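Long-range contacts in nucleoporin NUP82 (PDB 3PBP), which is a structural component of the nuclear pore complex, represented here by its N-terminal domain, and, like other nucleoporins, can serve in docking transiently associated nuclear transport factors: residues P123-K128 with K146-I151; T150-D155 with P163-K168; I43-V48 with E92-Y97. The protein carries 1 engineered substitution. One frame throughout, in Å; residues are numbered along the deposited sequence.

Contact 1 of 3, residues P123-K128 with K146-I151; sequences PKSSIK and KEDDTI
Ser126 and Glu147 meet through the backbone: Glu147 N donates to Ser126 O at 2.9 Å. Next to it, Ile127 and Lys146 form an antiparallel non-hydrogen-bonded pair whose side chains diverge. The Lys146 chain is extended. Its CB lies 3.4 Å from Ser126 O and its CG also faces that carbonyl, CD passes 3.8 Å from Ser125 O, CE runs on beside the same oxygen, and NZ leaves the contact to bond Tyr114 OH. With OG anti to the backbone N (chi1 -171°), Ser125 turns its hydroxyl toward the backbone of the turn that Asp149 N closes on Lys146 O, while Asp148 CG covers Ser125 CB at 3.4 Å. A glycine in place of Asp148 takes away that carboxylate, and the Ser125 side chain would probably be left with a gap beside its CB and freer to turn. Glu147 crosses Lys128 at about a right angle, OE2 lying 3.4 Å from Lys128 CB; the ammonium group goes instead to Ile182 O. The contact thus ties the start of strand 127-132, the first of its four-stranded antiparallel sheet, to the turn between strands 141-146 and 151-155, with Ile127 on Val144 and backbone-bonded to Asp85, between strands 79-83 and 87-92.

Contact 2 of 3, residues T150-D155 with P163-K168; sequences TITMFD and PIVLNK
Strands 151-155 and 164-166 form a beta hairpin, the third and fourth strands of a four-stranded antiparallel sheet that is one blade of the N-terminal beta-propeller; 164-166 is one of its two edge strands. The short strand axes approach to 4.7 Å with their directions 162° apart. Two hydrogen-bonded pairs hold them. Ile151 and Leu166 exchange both bonds, Leu166 N to Ile151 O measuring 2.8 Å and Ile151 N to Leu166 O 3.0 Å. Met153 and Ile164 do the same, with Met153 N 2.9 Å from Ile164 O. Between them Thr152 and Val165 make a non-hydrogen-bonded pair, where Thr152 CA adds a CA-H...O contact to Ile164 O.

Ile151, Met153, Ile164 and Leu166 share one face of the sheet. There the selenomethionine at 153 brings its CE methyl 4.0 Å from Leu166 CD1, and both side chains also pack on Phe211. On the other face Val165 has CG1 anti to the backbone N (chi1 180°), which places that methyl 3.3 Å from Thr150 OG1 and turns CG2 to Thr152 CG2 at 3.8 Å. Thr152 CG2 also covers one face of the Phe154 ring near its rim, and Pro163 CB meets Phe154 CD1 obliquely at 3.5 Å. Beyond the strand, Asn167 ND2 bonds Val179 O as well as Asp149 O.

Apart from the threonine hydroxyls, the side-chain atoms that touch across the hairpin are mostly apolar carbons, so cohesion is divided: the paired peptide groups satisfy one another and set the register, while apolar packing carries Met153 and Leu166 beyond the sheet to Phe211 and sets Ile151 and Phe154 on strand 141-146.

Contact 3 of 3, residues I43-V48 with E92-Y97; sequences IRWYNV and EVPWGY
Trp45, on strand 42-47, packs against a type II beta turn, Pro94 to Tyr97, that follows strand 87-92; the contact thereby joins two neighbouring blades of the beta-propeller. Pro94 is also the centre of an inverse gamma turn, closed by Trp95 N to Val93 O, and Gly96 takes a turn position where a CB would press on the preceding carbonyl oxygen.

The aromatic pair is an offset edge-to-face contact. The five-membered ring of Trp45 sends its edge toward the six-membered ring of Trp95, with centroids 5.0 Å apart and planes at 75°; Trp45 CD1 comes 3.5 Å from Trp95 CE3. Two CH-pi contacts accompany it. Pro94 CD sits over a face of the Trp45 six-membered ring, 3.7 Å from its centroid and 11° off the normal, and Trp45 CB lies over a face of the Trp95 six-membered ring.

Apolar packing adds Val93 CG1, 3.7 Å from Trp45 CB, and Pro94 CB against Trp45 CZ2. Trp45 has CG between its backbone N and carbonyl carbon (chi1 65°), which lays the indole across the proline ring.

Of the polar groups, Trp95 NE1 donates to Gly77 O, and its ring makes a cation-pi contact with Arg34. Tyr97 N closes the turn on Pro94 O at 3.0 Å, and although Trp45 NE1 is 3.3 Å from that same oxygen, the angle is too poor for a hydrogen bond.

Overall arrangement
Contacts 1 and 2 belong to one four-stranded sheet, 127-166, and are continuous: they share Thr150 and Ile151, their centres are 10 Å apart, and they touch where Asp149 of contact 1 meets Asn167 of contact 2. Together they link its first and last strands to the turns and strands between. Contact 3 comes earlier in the chain and bridges the two preceding sheets, 24-58 and 70-115. Its centre is 33 Å from that of contact 1 and 31 Å from that of contact 2, with nearest atoms about 17 and 12 Å apart, so it touches neither. All three lie within residues 1-409, the region that interacts with NUP116.

Contact 1 of 3, residues P123-K128 with K146-I151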
loop_
_atom_site.group_PDB
_atom_site.type_symbol
_atom_site.label_atom_id
_atom_site.label_comp_id
_atom_site.label_asym_id
_atom_site.label_seq_id
_atom_site.Cartn_x
_atom_site.Cartn_y
_atom_site.Cartn_z
ATOM N N PRO A 123 17.817 -16.712 -4.223
ATOM C CA PRO A 123 16.934 -15.942 -3.333
ATOM C C PRO A 123 15.939 -15.078 -4.111
ATOM O O PRO A 123 16.146 -13.867 -4.277
ATOM C CB PRO A 123 17.918 -15.097 -2.527
ATOM C CG PRO A 123 18.967 -14.777 -3.554
ATOM C CD PRO A 123 19.172 -16.127 -4.251
ATOM N N LYS A 124 14.861 -15.707 -4.575
ATOM C CA LYS A 124 13.839 -15.019 -5.352
ATOM C C LYS A 124 12.523 -14.981 -4.601
ATOM O O LYS A 124 11.938 -16.017 -4.301
ATOM C CB LYS A 124 13.657 -15.728 -6.697
ATOM C CG LYS A 124 14.923 -15.748 -7.537
ATOM C CD LYS A 124 14.795 -16.677 -8.727
ATOM C CE LYS A 124 16.087 -16.702 -9.535
ATOM N NZ LYS A 124 16.016 -17.627 -10.710
ATOM N N SER A 125 12.060 -13.776 -4.307
ATOM C CA SER A 125 10.811 -13.602 -3.581
ATOM C C SER A 125 9.622 -13.808 -4.510
ATOM O O SER A 125 9.591 -13.284 -5.630
ATOM C CB SER A 125 10.749 -12.199 -2.965
ATOM O OG SER A 125 9.648 -12.079 -2.080
ATOM N N SER A 126 8.640 -14.565 -4.039
ATOM C CA SER A 126 7.467 -14.845 -4.842
ATOM C C SER A 126 6.396 -13.762 -4.786
ATOM O O SER A 126 6.348 -12.945 -3.863
ATOM C CB SER A 126 6.876 -16.195 -4.445
ATOM O OG SER A 126 6.747 -16.290 -3.047
ATOM N N ILE A 127 5.538 -13.773 -5.802
ATOM C CA ILE A 127 4.458 -12.807 -5.937
ATOM C C ILE A 127 3.309 -13.077 -4.966
ATOM O O ILE A 127 2.825 -14.204 -4.848
ATOM C CB ILE A 127 3.918 -12.817 -7.384
ATOM C CG1 ILE A 127 5.049 -12.447 -8.347
ATOM C CG2 ILE A 127 2.744 -11.855 -7.521
ATOM C CD1 ILE A 127 4.703 -12.672 -9.782
ATOM N N LYS A 128 2.879 -12.020 -4.282
ATOM C CA LYS A 128 1.787 -12.119 -3.333
ATOM C C LYS A 128 0.509 -11.495 -3.915
ATOM O O LYS A 128 -0.586 -12.070 -3.809
ATOM C CB LYS A 128 2.178 -11.424 -2.027
ATOM C CG LYS A 128 1.185 -11.634 -0.900
ATOM C CD LYS A 128 1.669 -11.011 0.400
ATOM C CE LYS A 128 0.664 -11.273 1.521
ATOM N NZ LYS A 128 1.161 -10.838 2.857
ATOM N N LYS A 146 5.525 -8.393 -3.520
ATOM C CA LYS A 146 6.124 -9.717 -3.283
ATOM C C LYS A 146 6.219 -10.059 -1.782
ATOM O O LYS A 146 6.000 -9.189 -0.937
ATOM C CB LYS A 146 7.519 -9.774 -3.927
ATOM C CG LYS A 146 7.493 -9.802 -5.450
ATOM C CD LYS A 146 8.880 -9.597 -6.045
ATOM C CE LYS A 146 8.851 -9.744 -7.559
ATOM N NZ LYS A 146 10.077 -9.195 -8.179
ATOM N N GLU A 147 6.523 -11.318 -1.453
ATOM C CA GLU A 147 6.672 -11.730 -0.051
ATOM C C GLU A 147 7.693 -10.798 0.586
ATOM O O GLU A 147 7.717 -10.587 1.798
ATOM C CB GLU A 147 7.173 -13.160 0.035
ATOM C CG GLU A 147 6.173 -14.172 -0.453
ATOM C CD GLU A 147 4.823 -13.994 0.207
ATOM O OE1 GLU A 147 4.795 -13.791 1.445
ATOM O OE2 GLU A 147 3.792 -14.062 -0.505
ATOM N N ASP A 148 8.534 -10.255 -0.288
ATOM C CA ASP A 148 9.589 -9.297 0.015
ATOM C C ASP A 148 9.101 -8.096 0.817
ATOM O O ASP A 148 9.840 -7.533 1.622
ATOM C CB ASP A 148 10.109 -8.730 -1.295
ATOM C CG ASP A 148 11.494 -9.130 -1.583
ATOM O OD1 ASP A 148 12.232 -9.358 -0.609
ATOM O OD2 ASP A 148 11.850 -9.201 -2.780
ATOM N N ASP A 149 7.857 -7.703 0.533
ATOM C CA ASP A 149 7.201 -6.518 1.086
ATOM C C ASP A 149 7.685 -5.429 0.129
ATOM O O ASP A 149 7.531 -4.231 0.348
ATOM C CB ASP A 149 7.636 -6.218 2.525
ATOM C CG ASP A 149 6.975 -7.138 3.532
ATOM O OD1 ASP A 149 5.763 -7.421 3.367
ATOM O OD2 ASP A 149 7.667 -7.566 4.487
ATOM N N THR A 150 8.276 -5.902 -0.952
ATOM C CA THR A 150 8.798 -5.064 -1.998
ATOM C C THR A 150 7.617 -4.805 -2.958
ATOM O O THR A 150 6.791 -5.698 -3.196
ATOM C CB THR A 150 9.978 -5.814 -2.700
ATOM O OG1 THR A 150 10.885 -4.863 -3.260
ATOM C CG2 THR A 150 9.471 -6.740 -3.807
ATOM N N ILE A 151 7.517 -3.586 -3.485
ATOM C CA ILE A 151 6.433 -3.244 -4.416
ATOM C C ILE A 151 7.061 -2.776 -5.726
ATOM O O ILE A 151 7.832 -1.821 -5.749
ATOM C CB ILE A 151 5.527 -2.134 -3.831
ATOM C CG1 ILE A 151 4.940 -2.603 -2.490
ATOM C CG2 ILE A 151 4.411 -1.796 -4.818
ATOM C CD1 ILE A 151 4.291 -1.508 -1.669
#

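Contact 2 of 3, residues T150-D155 with P163-K168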
loop_
_atom_site.group_PDB
_atom_site.type_symbol
_atom_site.label_atom_id
_atom_site.label_comp_id
_atom_site.label_asym_id
_atom_site.label_seq_id
_atom_site.Cartn_x
_atom_site.Cartn_y
_atom_site.Cartn_z
ATOM N N THR A 150 8.276 -5.902 -0.952
ATOM C CA THR A 150 8.798 -5.064 -1.998
ATOM C C THR A 150 7.617 -4.805 -2.958
ATOM O O THR A 150 6.791 -5.698 -3.196
ATOM C CB THR A 150 9.978 -5.814 -2.700
ATOM O OG1 THR A 150 10.885 -4.863 -3.260
ATOM C CG2 THR A 150 9.471 -6.740 -3.807
ATOM N N ILE A 151 7.517 -3.586 -3.485
ATOM C CA ILE A 151 6.433 -3.244 -4.416
ATOM C C ILE A 151 7.061 -2.776 -5.726
ATOM O O ILE A 151 7.832 -1.821 -5.749
ATOM C CB ILE A 151 5.527 -2.134 -3.831
ATOM C CG1 ILE A 151 4.940 -2.603 -2.490
ATOM C CG2 ILE A 151 4.411 -1.796 -4.818
ATOM C CD1 ILE A 151 4.291 -1.508 -1.669
ATOM N N THR A 152 6.724 -3.448 -6.817
ATOM C CA THR A 152 7.306 -3.126 -8.119
ATOM C C THR A 152 6.312 -2.689 -9.202
ATOM O O THR A 152 5.189 -3.206 -9.294
ATOM C CB THR A 152 8.088 -4.357 -8.660
ATOM O OG1 THR A 152 8.872 -4.919 -7.599
ATOM C CG2 THR A 152 8.994 -3.962 -9.819
HETATM N N MSE A 153 6.737 -1.743 -10.030
HETATM C CA MSE A 153 5.892 -1.275 -11.113
HETATM C C MSE A 153 6.514 -1.645 -12.450
HETATM O O MSE A 153 7.637 -1.259 -12.756
HETATM C CB MSE A 153 5.704 0.237 -11.055
HETATM C CG MSE A 153 4.702 0.727 -10.038
HETATM SE SE MSE A 153 4.448 2.654 -10.213
HETATM C CE MSE A 153 5.784 3.305 -8.976
ATOM N N PHE A 154 5.771 -2.400 -13.243
ATOM C CA PHE A 154 6.235 -2.829 -14.556
ATOM C C PHE A 154 5.486 -2.056 -15.640
ATOM O O PHE A 154 4.271 -1.840 -15.539
ATOM C CB PHE A 154 5.962 -4.326 -14.768
ATOM C CG PHE A 154 6.808 -5.238 -13.926
ATOM C CD1 PHE A 154 8.142 -5.469 -14.246
ATOM C CD2 PHE A 154 6.258 -5.908 -12.837
ATOM C CE1 PHE A 154 8.907 -6.355 -13.503
ATOM C CE2 PHE A 154 7.021 -6.800 -12.085
ATOM C CZ PHE A 154 8.346 -7.026 -12.417
ATOM N N ASP A 155 6.206 -1.639 -16.675
ATOM C CA ASP A 155 5.567 -0.962 -17.775
ATOM C C ASP A 155 5.298 -2.019 -18.843
ATOM O O ASP A 155 6.183 -2.389 -19.614
ATOM C CB ASP A 155 6.452 0.124 -18.355
ATOM C CG ASP A 155 5.709 0.982 -19.376
ATOM O OD1 ASP A 155 4.906 0.422 -20.156
ATOM O OD2 ASP A 155 5.929 2.214 -19.402
ATOM N N PRO A 163 12.006 -1.948 -14.689
ATOM C CA PRO A 163 11.023 -1.910 -13.600
ATOM C C PRO A 163 11.459 -1.065 -12.404
ATOM O O PRO A 163 12.645 -0.977 -12.095
ATOM C CB PRO A 163 10.821 -3.394 -13.256
ATOM C CG PRO A 163 12.083 -4.045 -13.726
ATOM C CD PRO A 163 12.358 -3.336 -15.024
ATOM N N ILE A 164 10.500 -0.420 -11.750
ATOM C CA ILE A 164 10.815 0.399 -10.597
ATOM C C ILE A 164 10.466 -0.361 -9.334
ATOM O O ILE A 164 9.367 -0.906 -9.200
ATOM C CB ILE A 164 10.057 1.719 -10.636
ATOM C CG1 ILE A 164 10.437 2.468 -11.910
ATOM C CG2 ILE A 164 10.377 2.549 -9.383
ATOM C CD1 ILE A 164 10.046 3.902 -11.896
ATOM N N VAL A 165 11.417 -0.411 -8.411
ATOM C CA VAL A 165 11.201 -1.129 -7.179
ATOM C C VAL A 165 11.196 -0.180 -6.007
ATOM O O VAL A 165 12.175 0.526 -5.758
ATOM C CB VAL A 165 12.285 -2.198 -6.964
ATOM C CG1 VAL A 165 12.042 -2.930 -5.657
ATOM C CG2 VAL A 165 12.273 -3.175 -8.125
ATOM N N LEU A 166 10.077 -0.171 -5.293
ATOM C CA LEU A 166 9.913 0.682 -4.137
ATOM C C LEU A 166 9.874 -0.195 -2.913
ATOM O O LEU A 166 9.575 -1.388 -3.015
ATOM C CB LEU A 166 8.619 1.487 -4.245
ATOM C CG LEU A 166 8.450 2.337 -5.506
ATOM C CD1 LEU A 166 7.361 3.354 -5.275
ATOM C CD2 LEU A 166 9.742 3.059 -5.840
ATOM N N ASN A 167 10.155 0.417 -1.763
ATOM C CA ASN A 167 10.193 -0.254 -0.460
ATOM C C ASN A 167 11.228 -1.387 -0.484
ATOM O O ASN A 167 10.960 -2.512 -0.055
ATOM C CB ASN A 167 8.797 -0.784 -0.064
ATOM C CG ASN A 167 8.651 -0.986 1.445
ATOM O OD1 ASN A 167 9.029 -0.121 2.240
ATOM N ND2 ASN A 167 8.092 -2.122 1.843
ATOM N N LYS A 168 12.415 -1.066 -0.998
ATOM C CA LYS A 168 13.510 -2.024 -1.098
ATOM C C LYS A 168 13.987 -2.426 0.290
ATOM O O LYS A 168 13.857 -1.658 1.254
ATOM C CB LYS A 168 14.682 -1.415 -1.864
ATOM C CG LYS A 168 14.364 -0.966 -3.272
ATOM C CD LYS A 168 15.578 -0.300 -3.893
ATOM C CE LYS A 168 15.215 0.482 -5.150
ATOM N NZ LYS A 168 16.332 1.363 -5.616
#

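Contact 3 of 3, residues I43-V48 with E92-Y97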
loop_
_atom_site.group_PDB
_atom_site.type_symbol
_atom_site.label_atom_id
_atom_site.label_comp_id
_atom_site.label_asym_id
_atom_site.label_seq_id
_atom_site.Cartn_x
_atom_site.Cartn_y
_atom_site.Cartn_z
ATOM N N ILE A 43 -10.942 -17.122 -23.604
ATOM C CA ILE A 43 -11.536 -15.854 -23.238
ATOM C C ILE A 43 -12.769 -15.634 -24.096
ATOM O O ILE A 43 -12.718 -15.743 -25.319
ATOM C CB ILE A 43 -10.579 -14.673 -23.494
ATOM C CG1 ILE A 43 -9.266 -14.880 -22.733
ATOM C CG2 ILE A 43 -11.243 -13.372 -23.069
ATOM C CD1 ILE A 43 -8.175 -13.837 -23.049
ATOM N N ARG A 44 -13.889 -15.353 -23.448
ATOM C CA ARG A 44 -15.116 -15.051 -24.165
ATOM C C ARG A 44 -15.454 -13.599 -23.834
ATOM O O ARG A 44 -15.398 -13.191 -22.674
ATOM C CB ARG A 44 -16.252 -15.945 -23.707
ATOM C CG ARG A 44 -16.164 -17.340 -24.213
ATOM C CD ARG A 44 -17.419 -18.107 -23.838
ATOM N NE ARG A 44 -17.336 -19.502 -24.255
ATOM C CZ ARG A 44 -18.225 -20.441 -23.945
ATOM N NH1 ARG A 44 -19.283 -20.142 -23.204
ATOM N NH2 ARG A 44 -18.044 -21.687 -24.364
ATOM N N TRP A 45 -15.781 -12.808 -24.849
ATOM C CA TRP A 45 -16.124 -11.414 -24.621
ATOM C C TRP A 45 -17.359 -11.074 -25.426
ATOM O O TRP A 45 -17.484 -11.471 -26.575
ATOM C CB TRP A 45 -14.944 -10.509 -24.994
ATOM C CG TRP A 45 -14.549 -10.506 -26.451
ATOM C CD1 TRP A 45 -14.936 -9.609 -27.403
ATOM C CD2 TRP A 45 -13.639 -11.402 -27.096
ATOM N NE1 TRP A 45 -14.318 -9.881 -28.595
ATOM C CE2 TRP A 45 -13.515 -10.977 -28.438
ATOM C CE3 TRP A 45 -12.909 -12.520 -26.669
ATOM C CZ2 TRP A 45 -12.695 -11.636 -29.360
ATOM C CZ3 TRP A 45 -12.089 -13.177 -27.594
ATOM C CH2 TRP A 45 -11.989 -12.731 -28.919
ATOM N N TYR A 46 -18.279 -10.340 -24.822
ATOM C CA TYR A 46 -19.500 -9.994 -25.519
ATOM C C TYR A 46 -19.970 -8.619 -25.102
ATOM O O TYR A 46 -20.084 -8.334 -23.909
ATOM C CB TYR A 46 -20.557 -11.046 -25.190
ATOM C CG TYR A 46 -21.974 -10.749 -25.603
ATOM C CD1 TYR A 46 -22.379 -10.837 -26.935
ATOM C CD2 TYR A 46 -22.930 -10.450 -24.645
ATOM C CE1 TYR A 46 -23.718 -10.644 -27.299
ATOM C CE2 TYR A 46 -24.261 -10.255 -24.989
ATOM C CZ TYR A 46 -24.652 -10.353 -26.313
ATOM O OH TYR A 46 -25.982 -10.158 -26.623
ATOM N N ASN A 47 -20.214 -7.756 -26.085
ATOM C CA ASN A 47 -20.708 -6.425 -25.790
ATOM C C ASN A 47 -22.227 -6.451 -25.907
ATOM O O ASN A 47 -22.787 -6.550 -26.996
ATOM C CB ASN A 47 -20.131 -5.382 -26.742
ATOM C CG ASN A 47 -20.590 -3.987 -26.400
ATOM O OD1 ASN A 47 -21.785 -3.718 -26.344
ATOM N ND2 ASN A 47 -19.646 -3.098 -26.155
ATOM N N VAL A 48 -22.876 -6.374 -24.756
ATOM C CA VAL A 48 -24.319 -6.389 -24.641
ATOM C C VAL A 48 -25.096 -5.457 -25.590
ATOM O O VAL A 48 -26.220 -5.785 -25.983
ATOM C CB VAL A 48 -24.693 -6.097 -23.166
ATOM C CG1 VAL A 48 -26.123 -5.640 -23.046
ATOM C CG2 VAL A 48 -24.466 -7.355 -22.338
ATOM N N GLU A 92 -4.650 -8.962 -23.877
ATOM C CA GLU A 92 -5.551 -7.946 -24.378
ATOM C C GLU A 92 -6.849 -8.585 -24.848
ATOM O O GLU A 92 -6.826 -9.455 -25.712
ATOM C CB GLU A 92 -4.873 -7.220 -25.539
ATOM C CG GLU A 92 -5.622 -6.025 -26.081
ATOM C CD GLU A 92 -4.819 -5.266 -27.125
ATOM O OE1 GLU A 92 -4.645 -5.784 -28.249
ATOM O OE2 GLU A 92 -4.350 -4.147 -26.818
ATOM N N VAL A 93 -7.978 -8.184 -24.268
ATOM C CA VAL A 93 -9.273 -8.720 -24.702
ATOM C C VAL A 93 -9.465 -8.172 -26.121
ATOM O O VAL A 93 -9.460 -6.959 -26.331
ATOM C CB VAL A 93 -10.415 -8.237 -23.804
ATOM C CG1 VAL A 93 -11.730 -8.703 -24.358
ATOM C CG2 VAL A 93 -10.225 -8.771 -22.408
ATOM N N PRO A 94 -9.634 -9.060 -27.113
ATOM C CA PRO A 94 -9.810 -8.685 -28.521
ATOM C C PRO A 94 -11.085 -7.940 -28.899
ATOM O O PRO A 94 -11.735 -8.291 -29.881
ATOM C CB PRO A 94 -9.701 -10.022 -29.252
ATOM C CG PRO A 94 -9.026 -10.932 -28.255
ATOM C CD PRO A 94 -9.660 -10.517 -26.974
ATOM N N TRP A 95 -11.446 -6.916 -28.140
ATOM C CA TRP A 95 -12.650 -6.159 -28.462
ATOM C C TRP A 95 -12.479 -5.613 -29.868
ATOM O O TRP A 95 -11.449 -5.011 -30.180
ATOM C CB TRP A 95 -12.838 -4.970 -27.513
ATOM C CG TRP A 95 -13.041 -5.324 -26.083
ATOM C CD1 TRP A 95 -12.174 -5.097 -25.048
ATOM C CD2 TRP A 95 -14.197 -5.944 -25.513
ATOM N NE1 TRP A 95 -12.723 -5.534 -23.867
ATOM C CE2 TRP A 95 -13.962 -6.063 -24.123
ATOM C CE3 TRP A 95 -15.400 -6.417 -26.040
ATOM C CZ2 TRP A 95 -14.895 -6.625 -23.256
ATOM C CZ3 TRP A 95 -16.325 -6.973 -25.182
ATOM C CH2 TRP A 95 -16.067 -7.077 -23.801
ATOM N N GLY A 96 -13.477 -5.815 -30.722
ATOM C CA GLY A 96 -13.366 -5.283 -32.068
ATOM C C GLY A 96 -12.993 -6.317 -33.103
ATOM O O GLY A 96 -13.314 -6.159 -34.280
ATOM N N TYR A 97 -12.287 -7.359 -32.675
ATOM C CA TYR A 97 -11.923 -8.439 -33.577
ATOM C C TYR A 97 -13.085 -9.409 -33.514
ATOM O O TYR A 97 -13.812 -9.445 -32.516
ATOM C CB TYR A 97 -10.657 -9.129 -33.107
ATOM C CG TYR A 97 -9.472 -8.212 -33.053
ATOM C CD1 TYR A 97 -9.309 -7.311 -32.005
ATOM C CD2 TYR A 97 -8.526 -8.218 -34.072
ATOM C CE1 TYR A 97 -8.232 -6.435 -31.975
ATOM C CE2 TYR A 97 -7.448 -7.346 -34.053
ATOM C CZ TYR A 97 -7.308 -6.458 -33.002
ATOM O OH TYR A 97 -6.249 -5.585 -32.981
#